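Local structure of histone acetyltransferase, ELP3 family (Methanocaldococcus infernus, 6IA8) at residues M281-K286 against L442-H447; R396-A401 against T405-S410. The protein forms 5-(carboxymethyl)uridine at the wobble position 34 of tRNA from acetyl-CoA by radical S-adenosyl-L-methionine chemistry. All coordinates share one frame; numbering follows the deposited sequence.

The chain first lays down most of the parallel sheet of the radical SAM domain, where 281-286 leads into and forms most of strand 284-287. It then enters the acetyltransferase domain, whose outer hairpin is zipped up by contact 2, 396-401 against 405-410, with three residues between the segments. Only later does strand 440-448 arrive and close contact 1, a loop of 155 residues that encloses the whole of contact 2. Contact 1 therefore ties the two domains together, whereas contact 2 is local. The two meet where R444 also binds E406 and where M281 packs on Y399 and A401.

Contact 1. Residues M281-K286 against L442-H447. With SO4 (sulfate ion), chain E.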
loop_
_atom_site.group_PDB
_atom_site.type_symbol
_atom_site.label_atom_id
_atom_site.label_comp_id
_atom_site.label_asym_id
_atom_site.label_seq_id
_atom_site.Cartn_x
_atom_site.Cartn_y
_atom_site.Cartn_z
ATOM N N MET A 281 2.029 -0.676 13.509
ATOM C CA MET A 281 3.167 -0.564 12.605
ATOM C C MET A 281 2.822 -0.956 11.157
ATOM O O MET A 281 3.480 -1.809 10.558
ATOM C CB MET A 281 4.324 -1.391 13.132
ATOM C CG MET A 281 4.495 -1.339 14.602
ATOM S SD MET A 281 5.023 0.270 15.294
ATOM C CE MET A 281 6.815 0.175 15.150
ATOM N N PRO A 282 1.841 -0.300 10.557
ATOM C CA PRO A 282 1.525 -0.578 9.151
ATOM C C PRO A 282 2.642 -0.114 8.240
ATOM O O PRO A 282 3.402 0.794 8.583
ATOM C CB PRO A 282 0.262 0.247 8.894
ATOM C CG PRO A 282 0.405 1.441 9.828
ATOM C CD PRO A 282 1.060 0.832 11.098
ATOM N N ASP A 283 2.687 -0.716 7.039
ATOM C CA ASP A 283 3.620 -0.282 6.005
ATOM C C ASP A 283 3.171 1.015 5.346
ATOM O O ASP A 283 4.003 1.762 4.819
ATOM C CB ASP A 283 3.766 -1.341 4.915
ATOM C CG ASP A 283 4.246 -2.680 5.437
ATOM O OD1 ASP A 283 5.241 -2.657 6.147
ATOM O OD2 ASP A 283 3.598 -3.721 5.118
ATOM N N MET A 284 1.866 1.254 5.302
ATOM C CA MET A 284 1.304 2.330 4.504
ATOM C C MET A 284 0.064 2.802 5.232
ATOM O O MET A 284 -0.590 2.013 5.925
ATOM C CB MET A 284 0.991 1.834 3.075
ATOM C CG MET A 284 0.276 2.792 2.200
ATOM S SD MET A 284 -0.062 2.044 0.589
ATOM C CE MET A 284 1.287 0.869 0.391
ATOM N N VAL A 285 -0.260 4.087 5.077
ATOM C CA VAL A 285 -1.505 4.613 5.622
ATOM C C VAL A 285 -2.150 5.507 4.581
ATOM O O VAL A 285 -1.453 6.189 3.828
ATOM C CB VAL A 285 -1.289 5.396 6.933
ATOM C CG1 VAL A 285 -0.791 4.461 8.064
ATOM C CG2 VAL A 285 -0.334 6.560 6.701
ATOM N N LYS A 286 -3.482 5.499 4.546
ATOM C CA LYS A 286 -4.298 6.352 3.685
ATOM C C LYS A 286 -5.170 7.179 4.618
ATOM O O LYS A 286 -5.935 6.610 5.409
ATOM C CB LYS A 286 -5.140 5.499 2.739
ATOM C CG LYS A 286 -6.006 6.308 1.758
ATOM C CD LYS A 286 -6.988 5.401 0.998
ATOM C CE LYS A 286 -6.524 5.073 -0.410
ATOM N NZ LYS A 286 -5.529 3.970 -0.463
ATOM N N LEU A 442 11.100 -13.613 5.517
ATOM C CA LEU A 442 10.172 -13.146 4.490
ATOM C C LEU A 442 10.615 -11.812 3.891
ATOM O O LEU A 442 10.829 -10.836 4.624
ATOM C CB LEU A 442 8.764 -12.978 5.069
ATOM C CG LEU A 442 8.162 -14.175 5.832
ATOM C CD1 LEU A 442 6.832 -13.744 6.446
ATOM C CD2 LEU A 442 7.958 -15.338 4.890
ATOM N N VAL A 443 10.697 -11.758 2.561
ATOM C CA VAL A 443 10.842 -10.500 1.833
ATOM C C VAL A 443 9.431 -10.066 1.453
ATOM O O VAL A 443 8.848 -10.582 0.506
ATOM C CB VAL A 443 11.737 -10.642 0.604
ATOM C CG1 VAL A 443 11.729 -9.337 -0.142
ATOM C CG2 VAL A 443 13.155 -11.026 1.044
ATOM N N ARG A 444 8.871 -9.132 2.213
ATOM C CA ARG A 444 7.507 -8.674 1.975
ATOM C C ARG A 444 7.403 -7.655 0.856
ATOM O O ARG A 444 6.330 -7.513 0.255
ATOM C CB ARG A 444 6.934 -8.081 3.260
ATOM C CG ARG A 444 7.048 -9.055 4.462
ATOM C CD ARG A 444 6.147 -8.633 5.625
ATOM N NE ARG A 444 6.564 -7.388 6.220
ATOM C CZ ARG A 444 6.009 -6.203 6.008
ATOM N NH1 ARG A 444 6.539 -5.139 6.605
ATOM N NH2 ARG A 444 4.923 -6.087 5.250
ATOM N N GLN A 445 8.486 -6.962 0.544
ATOM C CA GLN A 445 8.447 -5.991 -0.533
ATOM C C GLN A 445 9.867 -5.678 -0.968
ATOM O O GLN A 445 10.758 -5.601 -0.129
ATOM C CB GLN A 445 7.777 -4.690 -0.083
ATOM C CG GLN A 445 7.742 -3.585 -1.161
ATOM C CD GLN A 445 6.765 -2.470 -0.833
ATOM O OE1 GLN A 445 6.484 -2.199 0.343
ATOM N NE2 GLN A 445 6.195 -1.847 -1.878
ATOM N N LEU A 446 10.059 -5.496 -2.269
ATOM C CA LEU A 446 11.268 -4.914 -2.850
ATOM C C LEU A 446 10.785 -3.855 -3.821
ATOM O O LEU A 446 10.003 -4.159 -4.727
ATOM C CB LEU A 446 12.111 -5.939 -3.602
ATOM C CG LEU A 446 13.231 -5.359 -4.463
ATOM C CD1 LEU A 446 14.273 -4.617 -3.628
ATOM C CD2 LEU A 446 13.886 -6.479 -5.278
ATOM N N HIS A 447 11.237 -2.620 -3.649
ATOM C CA HIS A 447 10.818 -1.551 -4.546
ATOM C C HIS A 447 12.020 -0.705 -4.933
ATOM O O HIS A 447 12.700 -0.162 -4.064
ATOM C CB HIS A 447 9.767 -0.679 -3.881
ATOM C CG HIS A 447 9.058 0.236 -4.836
ATOM N ND1 HIS A 447 7.924 -0.145 -5.516
ATOM C CD2 HIS A 447 9.350 1.489 -5.268
ATOM C CE1 HIS A 447 7.526 0.840 -6.303
ATOM N NE2 HIS A 447 8.370 1.846 -6.167
HETATM S S SO4 E . 7.461 3.964 -9.035
HETATM O O1 SO4 E . 8.372 3.165 -8.236
HETATM O O2 SO4 E . 8.226 4.753 -9.989
HETATM O O3 SO4 E . 6.550 3.084 -9.752
HETATM O O4 SO4 E . 6.693 4.836 -8.158
#
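R444 grips the D283 carboxylate end-on, NH1 and NH2 each taking one oxygen, in a two-pronged salt bridge across the junction of two domains. NH1 of R444 gives a nearly straight bond to D283 OD1 (2.8 Å, 174°), and its NH2 reaches D283 OD2 at 2.7 Å. The carboxylate and guanidinium planes lie only 15° apart; OD1 uses its syn lone pair, while OD2 is met on the syn side from somewhat out of the carboxylate plane. R444 gets there by a bend at chi3 (-66°), which turns its end-on edge to the acid. Both residues are buried, and a second shell holds the pair: V251 N also donates to D283 OD2, L249 O accepts from R444 NH2, and E406 binds R444 NH1. With an alanine here instead of D283, R444 would probably keep E406 as an acidic partner but lose its two-pronged mate, and V251 N its side-chain acceptor. By similarity, Q445, L446 and H447 belong to the acetyl-CoA site. R444 and Q445 both face R424, forming a classic beta bulge in strand 440-448, a strand that in GNAT folds carries the acetyl-CoA-binding backbone.

Contact 2. Residues R396-A401 against T405-S410; sequences REDYEA and TEIFLS
Y399 and E406 face each other as a hydrogen-bonded pair of an antiparallel hairpin, as do E397 and F408, and each pair is joined by two backbone bonds. Y399 N donates to E406 O at 2.9 Å and E406 N returns the bond to Y399 O at 2.8 Å, the latter nearly straight (171°). In the non-hydrogen-bonded positions between and beyond them, CA-H groups supplement the ladder: D398 CA lies 3.2 Å from E406 O.

The packing contacts divide between the two faces of the hairpin. On one, CB of E406 sits over a face of the Y399 ring, 3.6 Å from its centroid, a CH-pi contact offset toward the rim. Y399 takes the chi1 value (54°) that places CG between backbone N and carbonyl carbon, swinging the ring across its neighbour strand. CG of E406 also touches A401 CB, while F408 CB approaches the edge of the tyrosine ring. On the other face the extended R396 chain runs beside L409, with CB 3.8 Å from L409 CD2, and I407 CG2 lies against R396 NE.

The charged contacts include a side-on salt bridge along one strand. R396 NE meets D398 OD1 at 2.8 Å, almost straight (176°), and NH2 takes OD2, while D398 OD1 also rests against I407. The buried carboxylate of E406 is held by salt bridges to R426, R444 and K245.

Strand 418-427 continues the sheet beyond 405-410, through T405 with D427, I407 with L425 and L409 with L423. Helix 469-484 covers the face bearing R396 and L409, with E484 binding R396; on the face bearing E397, Y399 and F408, W329 stacks on the Y399 ring.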
loop_
_atom_site.group_PDB
_atom_site.type_symbol
_atom_site.label_atom_id
_atom_site.label_comp_id
_atom_site.label_asym_id
_atom_site.label_seq_id
_atom_site.Cartn_x
_atom_site.Cartn_y
_atom_site.Cartn_z
ATOM N N ARG A 396 20.002 0.695 7.143
ATOM C CA ARG A 396 19.152 -0.313 7.759
ATOM C C ARG A 396 18.465 0.273 8.975
ATOM O O ARG A 396 19.098 0.962 9.765
ATOM C CB ARG A 396 19.957 -1.550 8.194
ATOM C CG ARG A 396 19.163 -2.545 9.026
ATOM C CD ARG A 396 20.001 -3.784 9.292
ATOM N NE ARG A 396 19.376 -4.666 10.285
ATOM C CZ ARG A 396 19.929 -5.781 10.739
ATOM N NH1 ARG A 396 21.110 -6.149 10.271
ATOM N NH2 ARG A 396 19.301 -6.515 11.647
ATOM N N GLU A 397 17.194 -0.066 9.164
ATOM C CA GLU A 397 16.443 0.320 10.351
ATOM C C GLU A 397 15.523 -0.830 10.715
ATOM O O GLU A 397 14.769 -1.298 9.851
ATOM C CB GLU A 397 15.611 1.572 10.083
ATOM C CG GLU A 397 14.760 2.027 11.254
ATOM C CD GLU A 397 13.972 3.275 10.914
ATOM O OE1 GLU A 397 14.070 3.783 9.770
ATOM O OE2 GLU A 397 13.261 3.752 11.784
ATOM N N ASP A 398 15.579 -1.264 11.978
ATOM C CA ASP A 398 14.782 -2.374 12.482
ATOM C C ASP A 398 13.677 -1.850 13.396
ATOM O O ASP A 398 13.857 -0.851 14.117
ATOM C CB ASP A 398 15.639 -3.369 13.279
ATOM C CG ASP A 398 16.672 -4.122 12.408
ATOM O OD1 ASP A 398 16.835 -3.828 11.213
ATOM O OD2 ASP A 398 17.271 -5.064 12.921
ATOM N N TYR A 399 12.562 -2.590 13.446
ATOM C CA TYR A 399 11.540 -2.289 14.443
ATOM C C TYR A 399 10.746 -3.543 14.771
ATOM O O TYR A 399 10.703 -4.495 13.999
ATOM C CB TYR A 399 10.617 -1.158 13.996
ATOM C CG TYR A 399 9.945 -1.322 12.665
ATOM C CD1 TYR A 399 10.630 -1.018 11.493
ATOM C CD2 TYR A 399 8.608 -1.751 12.570
ATOM C CE1 TYR A 399 10.021 -1.152 10.242
ATOM C CE2 TYR A 399 7.966 -1.871 11.301
ATOM C CZ TYR A 399 8.715 -1.564 10.153
ATOM O OH TYR A 399 8.177 -1.623 8.901
ATOM N N GLU A 400 10.164 -3.556 15.961
ATOM C CA GLU A 400 9.299 -4.650 16.368
ATOM C C GLU A 400 7.901 -4.396 15.838
ATOM O O GLU A 400 7.387 -3.284 16.000
ATOM C CB GLU A 400 9.247 -4.720 17.887
ATOM C CG GLU A 400 8.436 -5.867 18.431
ATOM C CD GLU A 400 9.217 -7.182 18.466
ATOM O OE1 GLU A 400 8.577 -8.246 18.584
ATOM O OE2 GLU A 400 10.464 -7.148 18.366
ATOM N N ALA A 401 7.264 -5.437 15.290
ATOM C CA ALA A 401 5.902 -5.344 14.771
ATOM C C ALA A 401 5.225 -6.705 14.789
ATOM O O ALA A 401 5.806 -7.700 14.338
ATOM C CB ALA A 401 5.916 -4.802 13.345
ATOM N N THR A 405 10.176 -9.170 14.000
ATOM C CA THR A 405 11.136 -8.121 13.691
ATOM C C THR A 405 11.022 -7.751 12.223
ATOM O O THR A 405 11.055 -8.631 11.348
ATOM C CB THR A 405 12.564 -8.553 14.005
ATOM O OG1 THR A 405 12.665 -8.817 15.403
ATOM C CG2 THR A 405 13.556 -7.454 13.648
ATOM N N GLU A 406 10.881 -6.449 11.968
ATOM C CA GLU A 406 10.893 -5.896 10.623
ATOM C C GLU A 406 12.248 -5.246 10.417
ATOM O O GLU A 406 12.715 -4.530 11.305
ATOM C CB GLU A 406 9.792 -4.867 10.424
ATOM C CG GLU A 406 8.391 -5.383 10.615
ATOM C CD GLU A 406 7.840 -6.219 9.446
ATOM O OE1 GLU A 406 8.506 -6.359 8.385
ATOM O OE2 GLU A 406 6.693 -6.706 9.573
ATOM N N ILE A 407 12.891 -5.553 9.288
ATOM C CA ILE A 407 14.147 -4.946 8.866
ATOM C C ILE A 407 13.854 -4.138 7.606
ATOM O O ILE A 407 13.420 -4.686 6.586
ATOM C CB ILE A 407 15.225 -6.006 8.605
ATOM C CG1 ILE A 407 15.508 -6.809 9.892
ATOM C CG2 ILE A 407 16.494 -5.318 8.072
ATOM C CD1 ILE A 407 14.972 -8.172 9.906
ATOM N N PHE A 408 14.054 -2.842 7.678
ATOM C CA PHE A 408 13.800 -1.949 6.551
ATOM C C PHE A 408 15.152 -1.551 5.985
ATOM O O PHE A 408 15.909 -0.817 6.632
ATOM C CB PHE A 408 13.025 -0.722 6.989
ATOM C CG PHE A 408 12.673 0.230 5.857
ATOM C CD1 PHE A 408 11.632 -0.056 5.002
ATOM C CD2 PHE A 408 13.366 1.404 5.669
ATOM C CE1 PHE A 408 11.261 0.812 3.974
ATOM C CE2 PHE A 408 13.015 2.291 4.656
ATOM C CZ PHE A 408 11.962 1.991 3.797
ATOM N N LEU A 409 15.493 -2.123 4.834
ATOM C CA LEU A 409 16.746 -1.858 4.139
ATOM C C LEU A 409 16.497 -0.856 3.029
ATOM O O LEU A 409 15.511 -0.974 2.308
ATOM C CB LEU A 409 17.309 -3.142 3.525
ATOM C CG LEU A 409 17.668 -4.289 4.469
ATOM C CD1 LEU A 409 18.097 -5.505 3.619
ATOM C CD2 LEU A 409 18.802 -3.892 5.449
ATOM N N SER A 410 17.408 0.095 2.840
ATOM C CA SER A 410 17.190 1.085 1.795
ATOM C C SER A 410 18.518 1.564 1.228
ATOM O O SER A 410 19.559 1.492 1.883
ATOM C CB SER A 410 16.363 2.268 2.327
ATOM O OG SER A 410 17.059 2.895 3.385
#